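Local structure of ESSC (Geobacillus thermodenitrificans, 5FWH) at residues T56-V59 with R64-G67; I24-Q29 with M84-S89; Q3-V6 with Y11-L14. The protein forms the N-terminal forkhead-associated region of EssC, an FtsK/SpoIIIE-type ATPase component of the bacterial type VII secretion apparatus, and probably serves in protein-protein recognition. All blocks are in the same frame, centred on the assembly; numbering follows the deposited sequence.

Contact 1 (T56-V59 with R64-G67); sequences TLAV and RQIG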
ATOM      1  N   THR A  56      -6.105  15.661  10.011  1.00 70.07           N
ATOM      2  CA  THR A  56      -6.969  14.513   9.750  1.00 67.39           C
ATOM      3  C   THR A  56      -7.813  14.654   8.479  1.00 64.76           C
ATOM      4  O   THR A  56      -7.931  15.739   7.929  1.00 68.43           O
ATOM      5  CB  THR A  56      -7.844  14.216  10.977  1.00 71.64           C
ATOM      6  OG1 THR A  56      -8.770  13.183  10.654  1.00 75.80           O
ATOM      7  CG2 THR A  56      -8.613  15.423  11.411  1.00 75.06           C
ATOM      8  N   LEU A  57      -8.378  13.538   8.000  1.00 59.25           N
ATOM      9  CA  LEU A  57      -9.273  13.546   6.848  1.00 54.01           C
ATOM     10  C   LEU A  57     -10.675  13.311   7.304  1.00 49.88           C
ATOM     11  O   LEU A  57     -10.933  12.422   8.091  1.00 47.89           O
ATOM     12  CB  LEU A  57      -8.885  12.467   5.845  1.00 55.31           C
ATOM     13  CG  LEU A  57      -7.806  12.792   4.820  1.00 59.69           C
ATOM     14  CD1 LEU A  57      -6.710  13.651   5.389  1.00 65.36           C
ATOM     15  CD2 LEU A  57      -7.251  11.504   4.240  1.00 58.13           C
ATOM     16  N   ALA A  58     -11.607  14.095   6.798  1.00 47.29           N
ATOM     17  CA  ALA A  58     -12.996  13.883   7.141  1.00 47.90           C
ATOM     18  C   ALA A  58     -13.520  12.960   6.035  1.00 45.68           C
ATOM     19  O   ALA A  58     -13.181  13.130   4.864  1.00 41.51           O
ATOM     20  CB  ALA A  58     -13.724  15.181   7.168  1.00 48.27           C
ATOM     21  N   VAL A  59     -14.254  11.946   6.459  1.00 43.83           N
ATOM     22  CA  VAL A  59     -14.857  10.988   5.593  1.00 44.15           C
ATOM     23  C   VAL A  59     -16.358  11.212   5.703  1.00 45.10           C
ATOM     24  O   VAL A  59     -16.971  11.130   6.795  1.00 45.24           O
ATOM     25  CB  VAL A  59     -14.530   9.504   5.924  1.00 43.66           C
ATOM     26  CG1 VAL A  59     -15.234   8.589   4.907  1.00 43.82           C
ATOM     27  CG2 VAL A  59     -13.041   9.201   5.831  1.00 42.71           C
ATOM     28  N   ARG A  64     -22.682  13.532   4.703  1.00 64.94           N
ATOM     29  CA  ARG A  64     -22.600  13.419   6.136  1.00 66.00           C
ATOM     30  C   ARG A  64     -21.401  12.562   6.542  1.00 61.82           C
ATOM     31  O   ARG A  64     -21.024  11.573   5.856  1.00 55.27           O
ATOM     32  CB  ARG A  64     -23.912  12.933   6.768  1.00 69.92           C
ATOM     33  CG  ARG A  64     -24.509  11.632   6.250  1.00 69.74           C
ATOM     34  CD  ARG A  64     -25.997  11.614   6.579  1.00 71.52           C
ATOM     35  NE  ARG A  64     -26.603  10.417   6.018  1.00 73.58           N
ATOM     36  CZ  ARG A  64     -27.879  10.277   5.651  1.00 74.40           C
ATOM     37  NH1 ARG A  64     -28.793  11.262   5.787  1.00 77.49           N
ATOM     38  NH2 ARG A  64     -28.254   9.111   5.151  1.00 73.74           N
ATOM     39  N   GLN A  65     -20.833  12.975   7.664  1.00 58.76           N
ATOM     40  CA  GLN A  65     -19.630  12.388   8.204  1.00 61.05           C
ATOM     41  C   GLN A  65     -19.889  10.978   8.791  1.00 60.85           C
ATOM     42  O   GLN A  65     -20.902  10.724   9.436  1.00 59.20           O
ATOM     43  CB  GLN A  65     -19.004  13.324   9.228  1.00 61.91           C
ATOM     44  CG  GLN A  65     -17.480  13.193   9.273  1.00 64.99           C
ATOM     45  CD  GLN A  65     -16.821  14.327  10.040  1.00 66.99           C
ATOM     46  OE1 GLN A  65     -16.975  15.497   9.695  1.00 68.75           O
ATOM     47  NE2 GLN A  65     -16.095  13.988  11.094  1.00 69.91           N
ATOM     48  N   ILE A  66     -19.026  10.044   8.437  1.00 57.60           N
ATOM     49  CA  ILE A  66     -19.085   8.701   8.962  1.00 59.11           C
ATOM     50  C   ILE A  66     -17.773   8.353   9.640  1.00 61.69           C
ATOM     51  O   ILE A  66     -17.666   7.274  10.229  1.00 62.25           O
ATOM     52  CB  ILE A  66     -19.461   7.667   7.888  1.00 59.68           C
ATOM     53  CG1 ILE A  66     -18.461   7.692   6.717  1.00 59.54           C
ATOM     54  CG2 ILE A  66     -20.874   7.938   7.373  1.00 60.88           C
ATOM     55  CD1 ILE A  66     -18.548   6.486   5.811  1.00 60.28           C
ATOM     56  N   GLY A  67     -16.800   9.271   9.601  1.00 59.99           N
ATOM     57  CA  GLY A  67     -15.521   9.037  10.268  1.00 61.50           C
ATOM     58  C   GLY A  67     -14.512  10.146  10.052  1.00 58.87           C
ATOM     59  O   GLY A  67     -14.749  11.130   9.350  1.00 56.92           O
TER
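Two consecutive residues, Ile-66 and Gly-67, face the single residue Val-59, and both of their amides turn to its carbonyl oxygen. The stronger bond is Ile-66 N to Val-59 O at 2.8 Å, nearly straight at hydrogen, with the donor tilted moderately from the carbonyl plane. Gly-67 N adds a weak, bent one to the same Val-59 O at 3.4 Å, and the CA of Gln-65 makes a C-H...O contact with it, so three donors of very unequal strength gather round one acceptor. In return Val-59 N gives its hydrogen to Gly-67 O at 3.0 Å, again nearly straight at hydrogen, but it lies well above the carbonyl plane, 43° out of it. This is a classic beta bulge in the hairpin of strands 57-60 and 65-69, at the edge of a mixed sheet in the FHA-type fold. Val-59 and Gly-67 form an antiparallel hydrogen-bonded pair, yet the short strand segments run at 118° to each other, far from strictly antiparallel. The irregularity shows in the backbone of Ile-66, whose psi of -3° departs from the extended strand form. Side chains add a modest apolar contact: Val-59 CG1, anti to its own N, meets Ile-66 CG1 at 3.8 Å, the two chains meeting at a slant. Ile-66 CG1 sits between its N and carbonyl carbon, a position that also brings it near Val-59 O. On the neighbouring strand 46-50, Ile-48 touches Val-59. Gln-65, extended beyond CG, brings CG to 3.3 Å from Val-59 O and OE1 to 4.1 Å from Ala-58 CB, while its NE2 is hydrogen-bonded to Glu-68 OE2.

Contact 2 (I24-Q29 with M84-S89); sequences IVIGNQ and MTIAWS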
ATOM      1  N   ILE A  24     -11.997  15.439  -2.225  1.00 68.38           N
ATOM      2  CA  ILE A  24     -11.963  14.469  -3.308  1.00 63.96           C
ATOM      3  C   ILE A  24     -13.082  13.509  -3.139  1.00 59.08           C
ATOM      4  O   ILE A  24     -13.620  13.379  -2.067  1.00 61.21           O
ATOM      5  CB  ILE A  24     -10.614  13.725  -3.465  1.00 66.10           C
ATOM      6  CG1 ILE A  24     -10.376  12.667  -2.389  1.00 66.43           C
ATOM      7  CG2 ILE A  24      -9.447  14.710  -3.517  1.00 70.65           C
ATOM      8  CD1 ILE A  24     -10.161  11.296  -2.979  1.00 66.45           C
ATOM      9  N   VAL A  25     -13.418  12.831  -4.219  1.00 56.26           N
ATOM     10  CA  VAL A  25     -14.582  11.977  -4.264  1.00 56.02           C
ATOM     11  C   VAL A  25     -14.221  10.662  -4.971  1.00 56.23           C
ATOM     12  O   VAL A  25     -13.514  10.618  -6.045  1.00 54.48           O
ATOM     13  CB  VAL A  25     -15.827  12.658  -4.887  1.00 59.83           C
ATOM     14  CG1 VAL A  25     -15.506  13.241  -6.244  1.00 62.27           C
ATOM     15  CG2 VAL A  25     -17.004  11.666  -4.986  1.00 58.44           C
ATOM     16  N   ILE A  26     -14.691   9.614  -4.313  1.00 49.73           N
ATOM     17  CA  ILE A  26     -14.572   8.274  -4.766  1.00 49.15           C
ATOM     18  C   ILE A  26     -15.950   7.929  -5.124  1.00 47.84           C
ATOM     19  O   ILE A  26     -16.858   7.964  -4.249  1.00 52.59           O
ATOM     20  CB  ILE A  26     -14.141   7.289  -3.626  1.00 48.70           C
ATOM     21  CG1 ILE A  26     -12.849   7.765  -2.987  1.00 47.82           C
ATOM     22  CG2 ILE A  26     -14.081   5.818  -4.121  1.00 49.08           C
ATOM     23  CD1 ILE A  26     -12.578   7.126  -1.635  1.00 47.46           C
ATOM     24  N   GLY A  27     -16.087   7.494  -6.365  1.00 46.92           N
ATOM     25  CA  GLY A  27     -17.343   7.145  -6.963  1.00 47.48           C
ATOM     26  C   GLY A  27     -17.124   6.256  -8.162  1.00 48.68           C
ATOM     27  O   GLY A  27     -16.053   5.662  -8.296  1.00 48.69           O
ATOM     28  N   ASN A  28     -18.150   6.133  -9.016  1.00 53.57           N
ATOM     29  CA  ASN A  28     -18.161   5.215 -10.196  1.00 54.98           C
ATOM     30  C   ASN A  28     -18.189   5.842 -11.612  1.00 59.69           C
ATOM     31  O   ASN A  28     -18.351   5.151 -12.628  1.00 59.57           O
ATOM     32  CB  ASN A  28     -19.305   4.208 -10.045  1.00 55.97           C
ATOM     33  CG  ASN A  28     -20.679   4.840 -10.154  1.00 56.11           C
ATOM     34  OD1 ASN A  28     -20.813   5.978 -10.554  1.00 57.72           O
ATOM     35  ND2 ASN A  28     -21.697   4.073  -9.853  1.00 56.66           N
ATOM     36  N   GLN A  29     -18.001   7.146 -11.665  1.00 65.79           N
ATOM     37  CA  GLN A  29     -17.791   7.889 -12.913  1.00 69.79           C
ATOM     38  C   GLN A  29     -16.321   8.054 -13.204  1.00 71.54           C
ATOM     39  O   GLN A  29     -15.527   8.097 -12.299  1.00 66.95           O
ATOM     40  CB  GLN A  29     -18.368   9.282 -12.765  1.00 74.20           C
ATOM     41  CG  GLN A  29     -19.799   9.375 -12.227  1.00 77.51           C
ATOM     42  CD  GLN A  29     -20.804   8.491 -12.955  1.00 83.30           C
ATOM     43  OE1 GLN A  29     -20.679   8.208 -14.165  1.00 82.31           O
ATOM     44  NE2 GLN A  29     -21.830   8.055 -12.211  1.00 87.25           N
HETATM   45  N   MSE A  84     -15.843  -1.768   1.188  1.00 56.65           N
HETATM   46  CA  MSE A  84     -14.633  -1.047   0.726  1.00 55.59           C
HETATM   47  C   MSE A  84     -13.809  -0.528   1.897  1.00 50.70           C
HETATM   48  O   MSE A  84     -14.378   0.042   2.815  1.00 54.06           O
HETATM   49  CB  MSE A  84     -15.104   0.095  -0.233  1.00 51.17           C
HETATM   50  CG  MSE A  84     -14.245   1.333  -0.157  1.00 53.01           C
HETATM   51 SE   MSE A  84     -14.705   2.863  -1.402  1.00 58.13          SE
HETATM   52  CE  MSE A  84     -15.365   1.909  -2.977  1.00 50.42           C
ATOM     53  N   THR A  85     -12.478  -0.631   1.860  1.00 44.88           N
ATOM     54  CA  THR A  85     -11.663   0.016   2.922  1.00 44.00           C
ATOM     55  C   THR A  85     -10.839   1.197   2.343  1.00 47.82           C
ATOM     56  O   THR A  85     -10.290   1.167   1.164  1.00 45.58           O
ATOM     57  CB  THR A  85     -10.777  -1.067   3.603  1.00 44.11           C
ATOM     58  OG1 THR A  85     -11.646  -2.025   4.243  1.00 47.84           O
ATOM     59  CG2 THR A  85      -9.826  -0.478   4.623  1.00 43.36           C
ATOM     60  N   ILE A  86     -10.836   2.291   3.105  1.00 49.74           N
ATOM     61  CA  ILE A  86      -9.945   3.438   2.801  1.00 48.29           C
ATOM     62  C   ILE A  86      -8.981   3.606   3.940  1.00 47.97           C
ATOM     63  O   ILE A  86      -9.379   3.516   5.136  1.00 43.61           O
ATOM     64  CB  ILE A  86     -10.672   4.784   2.694  1.00 50.95           C
ATOM     65  CG1 ILE A  86     -11.946   4.683   1.870  1.00 52.63           C
ATOM     66  CG2 ILE A  86      -9.703   5.849   2.145  1.00 55.71           C
ATOM     67  CD1 ILE A  86     -11.819   3.927   0.583  1.00 51.23           C
ATOM     68  N   ALA A  87      -7.720   3.823   3.590  1.00 42.53           N
ATOM     69  CA  ALA A  87      -6.716   3.951   4.589  1.00 44.43           C
ATOM     70  C   ALA A  87      -5.901   5.166   4.176  1.00 46.83           C
ATOM     71  O   ALA A  87      -5.833   5.508   2.975  1.00 47.80           O
ATOM     72  CB  ALA A  87      -5.882   2.717   4.584  1.00 43.77           C
ATOM     73  N   TRP A  88      -5.323   5.829   5.164  1.00 46.50           N
ATOM     74  CA  TRP A  88      -4.552   6.997   4.932  1.00 46.39           C
ATOM     75  C   TRP A  88      -3.210   6.809   5.565  1.00 46.45           C
ATOM     76  O   TRP A  88      -3.114   6.353   6.697  1.00 46.62           O
ATOM     77  CB  TRP A  88      -5.295   8.199   5.459  1.00 47.29           C
ATOM     78  CG  TRP A  88      -4.657   9.507   5.171  1.00 48.07           C
ATOM     79  CD1 TRP A  88      -4.147   9.904   3.997  1.00 49.07           C
ATOM     80  CD2 TRP A  88      -4.471  10.600   6.084  1.00 51.01           C
ATOM     81  NE1 TRP A  88      -3.648  11.176   4.098  1.00 51.12           N
ATOM     82  CE2 TRP A  88      -3.854  11.638   5.367  1.00 52.18           C
ATOM     83  CE3 TRP A  88      -4.760  10.794   7.429  1.00 51.84           C
ATOM     84  CZ2 TRP A  88      -3.519  12.874   5.955  1.00 54.79           C
ATOM     85  CZ3 TRP A  88      -4.473  12.018   8.014  1.00 55.89           C
ATOM     86  CH2 TRP A  88      -3.834  13.043   7.283  1.00 57.07           C
ATOM     87  N   SER A  89      -2.177   7.182   4.815  1.00 42.86           N
ATOM     88  CA  SER A  89      -0.776   7.155   5.234  1.00 43.96           C
ATOM     89  C   SER A  89      -0.376   8.266   6.187  1.00 46.46           C
ATOM     90  O   SER A  89       0.672   8.186   6.837  1.00 48.35           O
ATOM     91  CB  SER A  89       0.138   7.392   3.973  1.00 44.81           C
ATOM     92  OG  SER A  89       0.106   8.800   3.566  1.00 42.86           O
TER
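Ile-26 meets Met-84, a selenomethionine, and Ile-86 between the two sheets of an FHA-type beta sandwich, one carrying strand 23-27 and the other strand 84-88. The contact is wholly apolar and made by side chains: the nearest CA atoms, those of Ile-26 and Ile-86, are 10.1 Å apart, the spacing of packed sheets and too wide for strand pairing. All three residues are buried, and each starts out toward the opposing strand. Ile-26 divides its two branches between its partners. CG2, anti to the backbone N, reaches the SE of Met-84 at 4.1 Å; these two side chains pass each other in opposite directions, and the Met-84 chain is bent at its last torsion (chi3 -33°). Other apolar side chains extend the layer: Ile-46 and Ile-48 of strand 46-50 touch Ile-26 within its own sheet, while Leu-4 and Val-6 of strand 3-8 touch Ile-86 and Ile-77 touches Met-84. The longer branch of Ile-26 runs through CG1 toward Ile-86, which reaches back, and the two meet tip to tip, Ile-26 CD1 lying 4.0 Å from Ile-86 CD1.

Contact 3 (Q3-V6 with Y11-L14); sequences QLWV and YCQL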
ATOM      1  N   GLN A   3      -0.996   9.601   0.798  1.00 49.11           N
ATOM      2  CA  GLN A   3      -1.696   8.743  -0.089  1.00 50.05           C
ATOM      3  C   GLN A   3      -2.857   8.059   0.614  1.00 47.19           C
ATOM      4  O   GLN A   3      -2.789   7.763   1.815  1.00 43.23           O
ATOM      5  CB  GLN A   3      -0.745   7.738  -0.686  1.00 49.95           C
ATOM      6  CG  GLN A   3       0.298   8.432  -1.565  1.00 53.01           C
ATOM      7  CD  GLN A   3       1.271   7.477  -2.247  1.00 53.89           C
ATOM      8  OE1 GLN A   3       1.541   7.598  -3.465  1.00 60.74           O
ATOM      9  NE2 GLN A   3       1.852   6.580  -1.479  1.00 52.02           N
ATOM     10  N   LEU A   4      -3.925   7.875  -0.146  1.00 47.24           N
ATOM     11  CA  LEU A   4      -4.967   6.932   0.290  1.00 51.35           C
ATOM     12  C   LEU A   4      -4.944   5.712  -0.540  1.00 47.06           C
ATOM     13  O   LEU A   4      -4.734   5.708  -1.768  1.00 44.74           O
ATOM     14  CB  LEU A   4      -6.408   7.467   0.321  1.00 56.04           C
ATOM     15  CG  LEU A   4      -7.010   8.418  -0.696  1.00 62.19           C
ATOM     16  CD1 LEU A   4      -8.492   8.498  -0.415  1.00 63.55           C
ATOM     17  CD2 LEU A   4      -6.384   9.792  -0.585  1.00 65.69           C
ATOM     18  N   TRP A   5      -5.304   4.684   0.159  1.00 46.52           N
ATOM     19  CA  TRP A   5      -5.441   3.377  -0.397  1.00 47.48           C
ATOM     20  C   TRP A   5      -6.889   3.123  -0.403  1.00 44.09           C
ATOM     21  O   TRP A   5      -7.536   3.258   0.640  1.00 41.07           O
ATOM     22  CB  TRP A   5      -4.769   2.427   0.515  1.00 50.67           C
ATOM     23  CG  TRP A   5      -3.430   2.893   0.880  1.00 52.69           C
ATOM     24  CD1 TRP A   5      -3.064   4.062   1.559  1.00 54.82           C
ATOM     25  CD2 TRP A   5      -2.278   2.180   0.690  1.00 52.62           C
ATOM     26  NE1 TRP A   5      -1.757   4.078   1.779  1.00 53.09           N
ATOM     27  CE2 TRP A   5      -1.221   2.957   1.198  1.00 55.70           C
ATOM     28  CE3 TRP A   5      -2.006   0.967   0.089  1.00 53.07           C
ATOM     29  CZ2 TRP A   5       0.073   2.560   1.115  1.00 53.66           C
ATOM     30  CZ3 TRP A   5      -0.741   0.592   0.019  1.00 54.58           C
ATOM     31  CH2 TRP A   5       0.293   1.377   0.545  1.00 56.78           C
ATOM     32  N   VAL A   6      -7.359   2.702  -1.543  1.00 41.20           N
ATOM     33  CA  VAL A   6      -8.736   2.279  -1.737  1.00 41.25           C
ATOM     34  C   VAL A   6      -8.761   0.751  -2.123  1.00 37.91           C
ATOM     35  O   VAL A   6      -8.316   0.332  -3.163  1.00 35.16           O
ATOM     36  CB  VAL A   6      -9.368   3.150  -2.798  1.00 44.14           C
ATOM     37  CG1 VAL A   6     -10.830   2.736  -3.071  1.00 48.04           C
ATOM     38  CG2 VAL A   6      -9.236   4.608  -2.363  1.00 45.54           C
ATOM     39  N   TYR A  11      -8.731  -5.675  -5.461  1.00 42.86           N
ATOM     40  CA  TYR A  11      -7.963  -4.554  -5.985  1.00 43.65           C
ATOM     41  C   TYR A  11      -7.574  -3.646  -4.845  1.00 44.55           C
ATOM     42  O   TYR A  11      -8.254  -3.634  -3.810  1.00 35.93           O
ATOM     43  CB  TYR A  11      -8.786  -3.751  -6.986  1.00 46.86           C
ATOM     44  CG  TYR A  11      -9.228  -4.673  -8.098  1.00 49.21           C
ATOM     45  CD1 TYR A  11      -8.289  -5.205  -8.977  1.00 51.07           C
ATOM     46  CD2 TYR A  11     -10.570  -5.096  -8.193  1.00 50.22           C
ATOM     47  CE1 TYR A  11      -8.673  -6.125  -9.968  1.00 55.26           C
ATOM     48  CE2 TYR A  11     -10.956  -5.979  -9.168  1.00 53.99           C
ATOM     49  CZ  TYR A  11     -10.008  -6.487 -10.047  1.00 54.89           C
ATOM     50  OH  TYR A  11     -10.403  -7.351 -11.000  1.00 58.08           O
ATOM     51  N   CYS A  12      -6.480  -2.906  -5.071  1.00 42.07           N
ATOM     52  CA  CYS A  12      -6.100  -1.820  -4.209  1.00 43.60           C
ATOM     53  C   CYS A  12      -5.649  -0.712  -5.161  1.00 45.17           C
ATOM     54  O   CYS A  12      -4.758  -0.962  -5.992  1.00 44.43           O
ATOM     55  CB  CYS A  12      -4.933  -2.261  -3.328  1.00 46.54           C
ATOM     56  SG  CYS A  12      -4.291  -0.996  -2.192  1.00 52.07           S
ATOM     57  N   GLN A  13      -6.305   0.439  -5.109  1.00 43.12           N
ATOM     58  CA  GLN A  13      -5.839   1.653  -5.827  1.00 42.62           C
ATOM     59  C   GLN A  13      -5.196   2.561  -4.809  1.00 44.84           C
ATOM     60  O   GLN A  13      -5.687   2.655  -3.673  1.00 43.20           O
ATOM     61  CB  GLN A  13      -6.986   2.446  -6.366  1.00 44.59           C
ATOM     62  CG  GLN A  13      -7.696   1.767  -7.494  1.00 48.76           C
ATOM     63  CD  GLN A  13      -8.661   2.683  -8.224  1.00 51.63           C
ATOM     64  OE1 GLN A  13      -8.352   3.841  -8.563  1.00 53.13           O
ATOM     65  NE2 GLN A  13      -9.823   2.137  -8.536  1.00 52.47           N
ATOM     66  N   LEU A  14      -4.140   3.242  -5.234  1.00 43.85           N
ATOM     67  CA  LEU A  14      -3.380   4.208  -4.438  1.00 44.73           C
ATOM     68  C   LEU A  14      -3.620   5.552  -5.093  1.00 48.07           C
ATOM     69  O   LEU A  14      -3.607   5.650  -6.307  1.00 53.15           O
ATOM     70  CB  LEU A  14      -1.906   3.780  -4.438  1.00 46.67           C
ATOM     71  CG  LEU A  14      -0.979   4.333  -3.385  1.00 46.93           C
ATOM     72  CD1 LEU A  14      -1.316   3.715  -2.053  1.00 48.71           C
ATOM     73  CD2 LEU A  14       0.481   4.089  -3.697  1.00 50.16           C
TER
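Leu-14 sets one methyl over the face of the Trp-5 indole: its CD1 stands 3.3 Å from the centroid of the six-membered ring and 14° off the normal, a CH-pi contact. The side chains run side by side and point the same way from the sheet. Cys-12 approaches the same ring at its edge, SG lying 3.8 Å from Trp-5 CE3 in a sulfur-aromatic contact. The other methyl of Leu-14, CD2, comes near the amide end of Gln-3, 3.6 Å from its NE2, which is hydrogen-bonded to Gln-167. With CG anti to its N (chi1 -162°), Leu-14 can spread its two methyls between indole and amide. Were Trp-5 an alanine, Leu-14 CD1 would probably lose the surface it rests on and Cys-12 SG its aromatic edge, leaving a gap on this face of the sheet. Behind these side chains, backbone bonds fix the register. Trp-5 and Leu-14 form a non-hydrogen-bonded antiparallel pair; next to it Val-6 and Gln-13 are hydrogen-bonded both ways, Val-6 N to Gln-13 O at 2.7 Å and Gln-13 N to Val-6 O at 2.8 Å. The first bond is almost linear, 178° at hydrogen. Val-6 and Gln-13 send their side chains to the face of the sheet away from the indole, and NE2 of Gln-13 is bonded to Tyr-8 OH and Thr-35 O. The segments belong to the hairpin of strands 3-8 and 11-16 in an antiparallel sheet, where strand 3-8 lies between 11-16 and 84-88.

Overall arrangement
Contact 3 comes first along the chain, as the N-terminal hairpin; contact 2 follows, joining strands 55 residues apart, and contact 1 falls within the chain between its two segments. Contacts 2 and 3 have centres 7 Å apart and share the antiparallel sheet in which strands 84-88 and 3-8 are neighbours, with Ala-87 O probably bonded to Trp-5 N. Contact 1, about 12 Å from contact 2 centre to centre, shares with it the mixed sheet of strands 23-27, 57-60 and 65-69; Leu-57 packs on Trp-88. Contacts 1 and 3 thus mark hairpins in opposing sheets, and contact 2 bridges these sheets through the sandwich core.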